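Local coordinates for protein putative glucoamylase (Bacteroides uniformis, PDB 4GL3) that is probably a glycoside hydrolase of the glucoamylase type, releasing glucose from oligosaccharide or polysaccharide chains, at residues 102-107 against 113-118; 122-127 against 165-170. One frame throughout, in Å; residues are numbered along the deposited sequence. Where two conformers were deposited one is given.

Interaction 1: 102-107 against 113-118; sequences AHWMNG and IPFSRK
Trp104 and Ile113 meet where strand 104-106 runs beside strand 112-113 at one side of a small three-stranded antiparallel sheet, and an aromatic cluster of His103, Trp104 and Phe115 extends the contact past the strand ends. The backbone link is a nearly straight bond from Ile113 N to Trp104 O (3.0 Å, 169°). A water bridges the two backbones next to it, accepting from Trp104 N and donating to Ile113 O. Beside this bond Trp104 CB lies 4.0 Å from Ile113 CB. The CG2 branch of Ile113 sits at the edge of the indole, and the other branch runs along the strand, bringing Ile113 CD1 to 3.6 Å from Asn106 N.

Phe115 joins the two other rings in different ways. Its CG is anti to the backbone N (chi1 -170°), which swings the phenyl back toward 102-107. There it forms an offset stack with the His103 imidazole, planes 20° apart, CE1 of His103 lying 3.4 Å from CE1 of Phe115. The same phenyl turns its edge to the indole in a T-shaped pair: CD1 of Phe115 stands over the indole face, and Phe115 CE1 comes within 3.6 Å of Trp104 CZ2. Beyond the segments, Trp104 NE1 is hydrogen-bonded to Glu43, which would restrict rotation of the indole. An alanine in place of Trp104 would probably leave the edge of Phe115 without its aromatic floor and take one hydrogen-bond donor from Glu43.

Bound glycerol and Tris, probably from the crystallisation liquor, lie beside His103 and may mark a pocket. An aromatic cluster at the open end of a β-hairpin beside such a pocket is consistent with the carbohydrate-binding surfaces of glycosidases.

Interaction 2: 122-127 against 165-170; sequences ADIVES and NFFTQG
Ile124 meets Phe167 through a CH-pi contact that dominates this small, buried interface. CG2 of Ile124 lies 3.4 Å from the centroid of the Phe167 ring and only 9° off the ring normal, so the methyl is set squarely over the middle of one face. The opposite face is covered from within its own segment by the edge of the Phe166 ring, whose CD2 stands 3.8 Å above the plane, and the phenyl is thus sandwiched between a methyl and an aromatic edge.

Apolar contacts add to this on two sides. CB of Ala122 reaches Phe167 CZ at 3.8 Å, approaching the far end of the ring obliquely. At the other end, CD1 of Ile124 lies 3.8 Å from Phe167 CB. With chi1 at 72°, CG1 of Ile124 sits between the backbone N and the carbonyl carbon, and the longer branch runs back along the phenylalanine toward its root while CG2 takes the ring face.

The hydrogen bonds lie within each segment and are consistent with holding the two backbones that present these groups. Asp123 is the N-cap of helix 124-140: its OD1 receives Glu126 N in an almost straight bond (2.9 Å, 177°), met from above the carboxylate plane, and a weak one from Val125 N. Asp123 O is gripped from opposite faces by Ser127 N and Ser127 OG. On the other side, Thr168 OG1 donates to Asn165 O (2.7 Å) in the carbonyl plane and accepts from Gly170 N at 3.1 Å, forming an ST turn as the 3-10 segment ends.

The meeting itself is therefore purely apolar, joining strand 122-123 and the start of helix 124-140 to the 3-10 segment in the loop after helix 146-161 through dispersion and CH-pi attraction.

Along the chain both segments of interaction 1 precede those of interaction 2; their centres are about 16 Å apart, each about 18 Å from the centre of the chain. They belong to different elements: the three-stranded sheet in interaction 1; strand 122-123, of a separate two-stranded sheet, and the start of helix 124-140 in interaction 2. They touch where His103 NE2 packs 3.4 Å from Glu126 OE2, and Glu126 in turn binds the Tris molecule that lies near His103. The surface aromatic cluster and the capped helix start thus border the same possible pocket, in a largely helical chain consistent with the six-hairpin glycosidase fold.

Interaction 1: 102-107 against 113-118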
ATOM      1  N   ALA A 102      -1.253  10.107  12.993  1.00 20.03           N
ATOM      2  CA  ALA A 102      -1.793  10.928  11.922  1.00 18.04           C
ATOM      3  C   ALA A 102      -1.326  10.455  10.515  1.00 25.05           C
ATOM      4  O   ALA A 102      -0.405   9.631  10.387  1.00 23.07           O
ATOM      5  CB  ALA A 102      -1.494  12.420  12.159  1.00 16.17           C
ATOM      6  N   HIS A 103      -2.041  10.900   9.475  1.00 21.60           N
ATOM      7  CA  HIS A 103      -1.670  10.642   8.079  1.00 20.12           C
ATOM      8  C   HIS A 103      -0.275  11.260   7.841  1.00 22.19           C
ATOM      9  O   HIS A 103       0.620  10.598   7.330  1.00 22.66           O
ATOM     10  CB  HIS A 103      -2.762  11.209   7.193  1.00 21.21           C
ATOM     11  CG  HIS A 103      -2.607  10.960   5.717  1.00 23.55           C
ATOM     12  ND1 HIS A 103      -3.674  11.117   4.839  1.00 24.34           N
ATOM     13  CD2 HIS A 103      -1.535  10.626   4.956  1.00 27.21           C
ATOM     14  CE1 HIS A 103      -3.254  10.859   3.603  1.00 27.95           C
ATOM     15  NE2 HIS A 103      -1.960  10.567   3.646  1.00 22.29           N
ATOM     16  N   TRP A 104      -0.119  12.534   8.189  1.00 19.30           N
ATOM     17  CA  TRP A 104       1.144  13.253   8.021  1.00 20.22           C
ATOM     18  C   TRP A 104       1.704  13.688   9.374  1.00 24.31           C
ATOM     19  O   TRP A 104       0.950  14.079  10.251  1.00 20.91           O
ATOM     20  CB  TRP A 104       0.926  14.511   7.187  1.00 23.15           C
ATOM     21  CG  TRP A 104       0.736  14.292   5.712  1.00 23.55           C
ATOM     22  CD1 TRP A 104       0.898  13.152   5.030  1.00 25.07           C
ATOM     23  CD2 TRP A 104       0.381  15.289   4.757  1.00 24.49           C
ATOM     24  NE1 TRP A 104       0.669  13.358   3.690  1.00 25.69           N
ATOM     25  CE2 TRP A 104       0.345  14.665   3.498  1.00 28.07           C
ATOM     26  CE3 TRP A 104       0.091  16.655   4.848  1.00 27.60           C
ATOM     27  CZ2 TRP A 104       0.029  15.347   2.317  1.00 30.90           C
ATOM     28  CZ3 TRP A 104      -0.203  17.354   3.666  1.00 32.43           C
ATOM     29  CH2 TRP A 104      -0.239  16.687   2.419  1.00 33.08           C
HETATM   30  N   MSE A 105       3.019  13.615   9.514  1.00 24.86           N
HETATM   31  CA  MSE A 105       3.747  14.217  10.629  1.00 22.15           C
HETATM   32  C   MSE A 105       5.053  14.840  10.162  1.00 24.18           C
HETATM   33  O   MSE A 105       5.557  14.561   9.034  1.00 25.04           O
HETATM   34  CB  MSE A 105       4.068  13.179  11.738  1.00 24.08           C
HETATM   35  CG  MSE A 105       4.900  12.036  11.321  1.00 25.14           C
HETATM   36 SE   MSE A 105       5.534  10.915  12.807  0.75 20.46          SE
HETATM   37  CE  MSE A 105       3.817  10.449  13.539  1.00 20.41           C
ATOM     38  N   ASN A 106       5.582  15.716  11.003  1.00 22.29           N
ATOM     39  CA  ASN A 106       6.843  16.337  10.711  1.00 23.46           C
ATOM     40  C   ASN A 106       7.922  15.264  10.866  1.00 25.81           C
ATOM     41  O   ASN A 106       8.027  14.657  11.927  1.00 23.41           O
ATOM     42  CB  ASN A 106       7.044  17.519  11.627  1.00 23.97           C
ATOM     43  CG  ASN A 106       8.316  18.265  11.366  1.00 29.58           C
ATOM     44  OD1 ASN A 106       9.416  17.695  11.422  1.00 24.45           O
ATOM     45  ND2 ASN A 106       8.197  19.562  11.150  1.00 26.93           N
ATOM     46  N   GLY A 107       8.702  15.029   9.813  1.00 27.07           N
ATOM     47  CA  GLY A 107       9.718  13.964   9.808  1.00 26.87           C
ATOM     48  C   GLY A 107      10.958  14.218  10.673  1.00 28.18           C
ATOM     49  O   GLY A 107      11.759  13.340  10.862  1.00 26.61           O
ATOM     50  N   ILE A 113       0.943  16.866  11.349  1.00 21.71           N
ATOM     51  CA  ILE A 113       0.589  17.901  10.322  1.00 23.43           C
ATOM     52  C   ILE A 113      -0.791  17.547   9.830  1.00 21.68           C
ATOM     53  O   ILE A 113      -0.991  16.467   9.309  1.00 22.97           O
ATOM     54  CB  ILE A 113       1.548  17.905   9.113  1.00 22.19           C
ATOM     55  CG1 ILE A 113       2.954  18.251   9.618  1.00 27.10           C
ATOM     56  CG2 ILE A 113       1.115  18.953   8.041  1.00 22.44           C
ATOM     57  CD1 ILE A 113       4.088  17.970   8.620  1.00 25.47           C
ATOM     58  N   PRO A 114      -1.772  18.405  10.069  1.00 23.58           N
ATOM     59  CA  PRO A 114      -3.117  18.083   9.580  1.00 23.05           C
ATOM     60  C   PRO A 114      -3.175  17.858   8.099  1.00 23.35           C
ATOM     61  O   PRO A 114      -2.491  18.556   7.332  1.00 24.08           O
ATOM     62  CB  PRO A 114      -3.935  19.329   9.939  1.00 26.01           C
ATOM     63  CG  PRO A 114      -3.178  20.009  11.033  1.00 29.59           C
ATOM     64  CD  PRO A 114      -1.720  19.703  10.764  1.00 27.58           C
ATOM     65  N   PHE A 115      -3.963  16.856   7.702  1.00 23.60           N
ATOM     66  CA  PHE A 115      -4.189  16.560   6.305  1.00 23.09           C
ATOM     67  C   PHE A 115      -5.308  17.474   5.737  1.00 23.55           C
ATOM     68  O   PHE A 115      -5.262  17.838   4.577  1.00 26.27           O
ATOM     69  CB  PHE A 115      -4.512  15.086   6.120  1.00 23.62           C
ATOM     70  CG  PHE A 115      -4.521  14.649   4.680  1.00 27.09           C
ATOM     71  CD1 PHE A 115      -3.325  14.532   3.967  1.00 27.86           C
ATOM     72  CD2 PHE A 115      -5.713  14.379   4.024  1.00 28.84           C
ATOM     73  CE1 PHE A 115      -3.314  14.139   2.629  1.00 31.00           C
ATOM     74  CE2 PHE A 115      -5.695  13.961   2.688  1.00 32.93           C
ATOM     75  CZ  PHE A 115      -4.499  13.864   1.992  1.00 28.50           C
ATOM     76  N   SER A 116      -6.289  17.828   6.565  1.00 22.43           N
ATOM     77  CA  SER A 116      -7.296  18.825   6.244  1.00 21.81           C
ATOM     78  C   SER A 116      -7.765  19.453   7.565  1.00 22.74           C
ATOM     79  O   SER A 116      -7.318  19.077   8.648  1.00 24.38           O
ATOM     80  CB  SER A 116      -8.459  18.173   5.493  1.00 24.17           C
ATOM     81  OG  SER A 116      -9.144  17.292   6.357  1.00 27.21           O
ATOM     82  N   ARG A 117      -8.650  20.416   7.470  1.00 21.04           N
ATOM     83  CA  ARG A 117      -9.075  21.192   8.631  1.00 23.58           C
ATOM     84  C   ARG A 117      -9.499  20.373   9.843  1.00 22.81           C
ATOM     85  O   ARG A 117      -9.073  20.674  10.948  1.00 23.58           O
ATOM     86  CB  ARG A 117     -10.141  22.176   8.222  1.00 23.35           C
ATOM     87  CG  ARG A 117     -10.554  23.166   9.325  1.00 24.64           C
ATOM     88  CD  ARG A 117     -11.302  24.335   8.732  1.00 22.99           C
ATOM     89  NE  ARG A 117     -11.715  25.309   9.758  1.00 22.59           N
ATOM     90  CZ  ARG A 117     -12.947  25.514  10.197  1.00 26.28           C
ATOM     91  NH1 ARG A 117     -13.984  24.842   9.691  1.00 24.17           N
ATOM     92  NH2 ARG A 117     -13.165  26.451  11.105  1.00 26.73           N
ATOM     93  N   LYS A 118     -10.341  19.363   9.643  1.00 19.07           N
ATOM     94  CA  LYS A 118     -10.830  18.537  10.724  1.00 22.11           C
ATOM     95  C   LYS A 118     -10.100  17.179  10.832  1.00 23.61           C
ATOM     96  O   LYS A 118     -10.426  16.376  11.697  1.00 23.65           O
ATOM     97  CB  LYS A 118     -12.313  18.320  10.542  1.00 22.78           C
ATOM     98  CG  LYS A 118     -13.161  19.598  10.589  1.00 23.83           C
ATOM     99  CD  LYS A 118     -14.606  19.297  10.915  1.00 24.88           C
ATOM    100  CE  LYS A 118     -15.451  20.573  10.943  1.00 25.04           C
ATOM    101  NZ  LYS A 118     -16.895  20.316  11.182  1.00 22.27           N
TER
HETATM  102  O   HOH W   1      -2.404  14.160   8.996  1.00 21.48           O

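Interaction 2: 122-127 against 165-170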
ATOM      1  N   ALA A 122      -5.758  10.955  14.628  1.00 20.57           N
ATOM      2  CA  ALA A 122      -5.524   9.617  14.143  1.00 22.59           C
ATOM      3  C   ALA A 122      -6.109   9.435  12.725  1.00 21.91           C
ATOM      4  O   ALA A 122      -7.203   9.946  12.400  1.00 18.52           O
ATOM      5  CB  ALA A 122      -6.125   8.560  15.094  1.00 17.04           C
ATOM      6  N   ASP A 123      -5.334   8.708  11.915  1.00 21.45           N
ATOM      7  CA  ASP A 123      -5.789   8.115  10.640  1.00 20.23           C
ATOM      8  C   ASP A 123      -5.488   6.634  10.719  1.00 19.27           C
ATOM      9  O   ASP A 123      -4.286   6.196  10.705  1.00 19.59           O
ATOM     10  CB  ASP A 123      -5.081   8.767   9.453  1.00 22.50           C
ATOM     11  CG  ASP A 123      -5.525   8.208   8.118  1.00 23.06           C
ATOM     12  OD1 ASP A 123      -5.761   6.964   8.031  1.00 20.61           O
ATOM     13  OD2 ASP A 123      -5.714   9.019   7.193  1.00 25.66           O
ATOM     14  N   ILE A 124      -6.526   5.818  10.905  1.00 21.53           N
ATOM     15  CA  ILE A 124      -6.248   4.420  11.173  1.00 20.01           C
ATOM     16  C   ILE A 124      -5.948   3.594   9.934  1.00 22.96           C
ATOM     17  O   ILE A 124      -5.431   2.458  10.070  1.00 18.55           O
ATOM     18  CB  ILE A 124      -7.308   3.695  12.044  1.00 23.71           C
ATOM     19  CG1 ILE A 124      -8.609   3.433  11.289  1.00 22.46           C
ATOM     20  CG2 ILE A 124      -7.565   4.497  13.326  1.00 23.56           C
ATOM     21  CD1 ILE A 124      -9.519   2.495  12.115  1.00 23.39           C
ATOM     22  N   VAL A 125      -6.285   4.114   8.749  1.00 20.59           N
ATOM     23  CA  VAL A 125      -5.952   3.405   7.502  1.00 20.27           C
ATOM     24  C   VAL A 125      -4.442   3.564   7.291  1.00 21.26           C
ATOM     25  O   VAL A 125      -3.727   2.589   7.102  1.00 22.44           O
ATOM     26  CB  VAL A 125      -6.758   3.920   6.287  1.00 22.96           C
ATOM     27  CG1 VAL A 125      -6.205   3.273   4.998  1.00 19.37           C
ATOM     28  CG2 VAL A 125      -8.276   3.644   6.488  1.00 18.95           C
ATOM     29  N   GLU A 126      -3.945   4.788   7.416  1.00 20.14           N
ATOM     30  CA  GLU A 126      -2.499   5.024   7.293  1.00 20.11           C
ATOM     31  C   GLU A 126      -1.769   4.237   8.390  1.00 21.99           C
ATOM     32  O   GLU A 126      -0.715   3.612   8.173  1.00 20.15           O
ATOM     33  CB  GLU A 126      -2.185   6.511   7.412  1.00 22.25           C
ATOM     34  CG  GLU A 126      -2.852   7.354   6.342  1.00 22.54           C
ATOM     35  CD  GLU A 126      -2.208   7.218   4.979  1.00 32.79           C
ATOM     36  OE1 GLU A 126      -0.952   7.084   4.952  1.00 34.18           O
ATOM     37  OE2 GLU A 126      -2.951   7.282   3.972  1.00 37.18           O
ATOM     38  N   SER A 127      -2.344   4.212   9.577  1.00 16.82           N
ATOM     39  CA  SER A 127      -1.645   3.510  10.675  1.00 20.57           C
ATOM     40  C   SER A 127      -1.634   1.999  10.429  1.00 19.93           C
ATOM     41  O   SER A 127      -0.675   1.320  10.778  1.00 21.90           O
ATOM     42  CB  SER A 127      -2.318   3.800  12.029  1.00 23.67           C
ATOM     43  OG  SER A 127      -2.084   5.138  12.426  1.00 22.76           O
ATOM     44  N   ASN A 165     -10.424  -1.232  18.500  1.00 20.25           N
ATOM     45  CA  ASN A 165     -11.844  -1.251  18.837  0.60 20.55           C
ATOM     46  C   ASN A 165     -12.389   0.101  19.267  1.00 20.82           C
ATOM     47  O   ASN A 165     -13.594   0.330  19.130  1.00 24.49           O
ATOM     48  CB  ASN A 165     -12.227  -2.314  19.867  0.60 21.07           C
ATOM     49  CG  ASN A 165     -13.722  -2.575  19.872  0.60 23.49           C
ATOM     50  OD1 ASN A 165     -14.290  -2.915  18.843  0.60 26.04           O
ATOM     51  ND2 ASN A 165     -14.370  -2.427  21.042  0.60 24.47           N
ATOM     52  N   PHE A 166     -11.520   1.008  19.741  1.00 21.19           N
ATOM     53  CA  PHE A 166     -11.941   2.389  20.015  1.00 22.17           C
ATOM     54  C   PHE A 166     -12.603   3.023  18.778  1.00 23.25           C
ATOM     55  O   PHE A 166     -13.533   3.802  18.916  1.00 20.05           O
ATOM     56  CB  PHE A 166     -10.723   3.209  20.454  1.00 22.01           C
ATOM     57  CG  PHE A 166     -11.008   4.670  20.673  1.00 22.56           C
ATOM     58  CD1 PHE A 166     -11.676   5.098  21.836  1.00 22.12           C
ATOM     59  CD2 PHE A 166     -10.696   5.600  19.706  1.00 22.24           C
ATOM     60  CE1 PHE A 166     -11.927   6.435  22.035  1.00 21.92           C
ATOM     61  CE2 PHE A 166     -10.986   6.942  19.898  1.00 22.27           C
ATOM     62  CZ  PHE A 166     -11.566   7.338  21.075  1.00 19.42           C
ATOM     63  N   PHE A 167     -12.103   2.681  17.578  1.00 18.68           N
ATOM     64  CA  PHE A 167     -12.536   3.290  16.350  1.00 18.42           C
ATOM     65  C   PHE A 167     -13.843   2.756  15.804  1.00 18.67           C
ATOM     66  O   PHE A 167     -14.313   3.203  14.725  1.00 21.68           O
ATOM     67  CB  PHE A 167     -11.388   3.297  15.306  1.00 19.91           C
ATOM     68  CG  PHE A 167     -10.235   4.134  15.738  1.00 18.79           C
ATOM     69  CD1 PHE A 167      -9.261   3.633  16.597  1.00 21.54           C
ATOM     70  CD2 PHE A 167     -10.182   5.472  15.404  1.00 20.86           C
ATOM     71  CE1 PHE A 167      -8.246   4.461  17.070  1.00 22.10           C
ATOM     72  CE2 PHE A 167      -9.154   6.263  15.802  1.00 18.34           C
ATOM     73  CZ  PHE A 167      -8.177   5.758  16.649  1.00 20.53           C
ATOM     74  N   THR A 168     -14.445   1.811  16.521  1.00 17.56           N
ATOM     75  CA  THR A 168     -15.779   1.397  16.223  1.00 20.47           C
ATOM     76  C   THR A 168     -16.886   2.306  16.826  1.00 21.84           C
ATOM     77  O   THR A 168     -18.072   2.169  16.439  1.00 24.12           O
ATOM     78  CB  THR A 168     -16.086  -0.043  16.670  1.00 21.64           C
ATOM     79  OG1 THR A 168     -16.098  -0.126  18.092  1.00 21.89           O
ATOM     80  CG2 THR A 168     -15.130  -1.059  16.056  1.00 18.79           C
ATOM     81  N   GLN A 169     -16.531   3.190  17.775  1.00 22.39           N
ATOM     82  CA  GLN A 169     -17.550   3.883  18.607  1.00 22.09           C
ATOM     83  C   GLN A 169     -18.595   2.917  19.196  1.00 23.54           C
ATOM     84  O   GLN A 169     -19.720   3.292  19.412  1.00 25.81           O
ATOM     85  CB  GLN A 169     -18.316   4.934  17.766  1.00 24.60           C
ATOM     86  CG  GLN A 169     -17.406   5.946  17.039  1.00 23.64           C
ATOM     87  CD  GLN A 169     -18.171   7.138  16.475  1.00 23.94           C
ATOM     88  OE1 GLN A 169     -18.826   7.852  17.213  1.00 23.00           O
ATOM     89  NE2 GLN A 169     -18.107   7.335  15.167  1.00 21.24           N
ATOM     90  N   GLY A 170     -18.229   1.663  19.441  1.00 21.49           N
ATOM     91  CA  GLY A 170     -19.168   0.680  19.973  1.00 21.27           C
ATOM     92  C   GLY A 170     -20.199   0.200  18.941  1.00 26.11           C
ATOM     93  O   GLY A 170     -21.146  -0.464  19.313  1.00 26.04           O
TER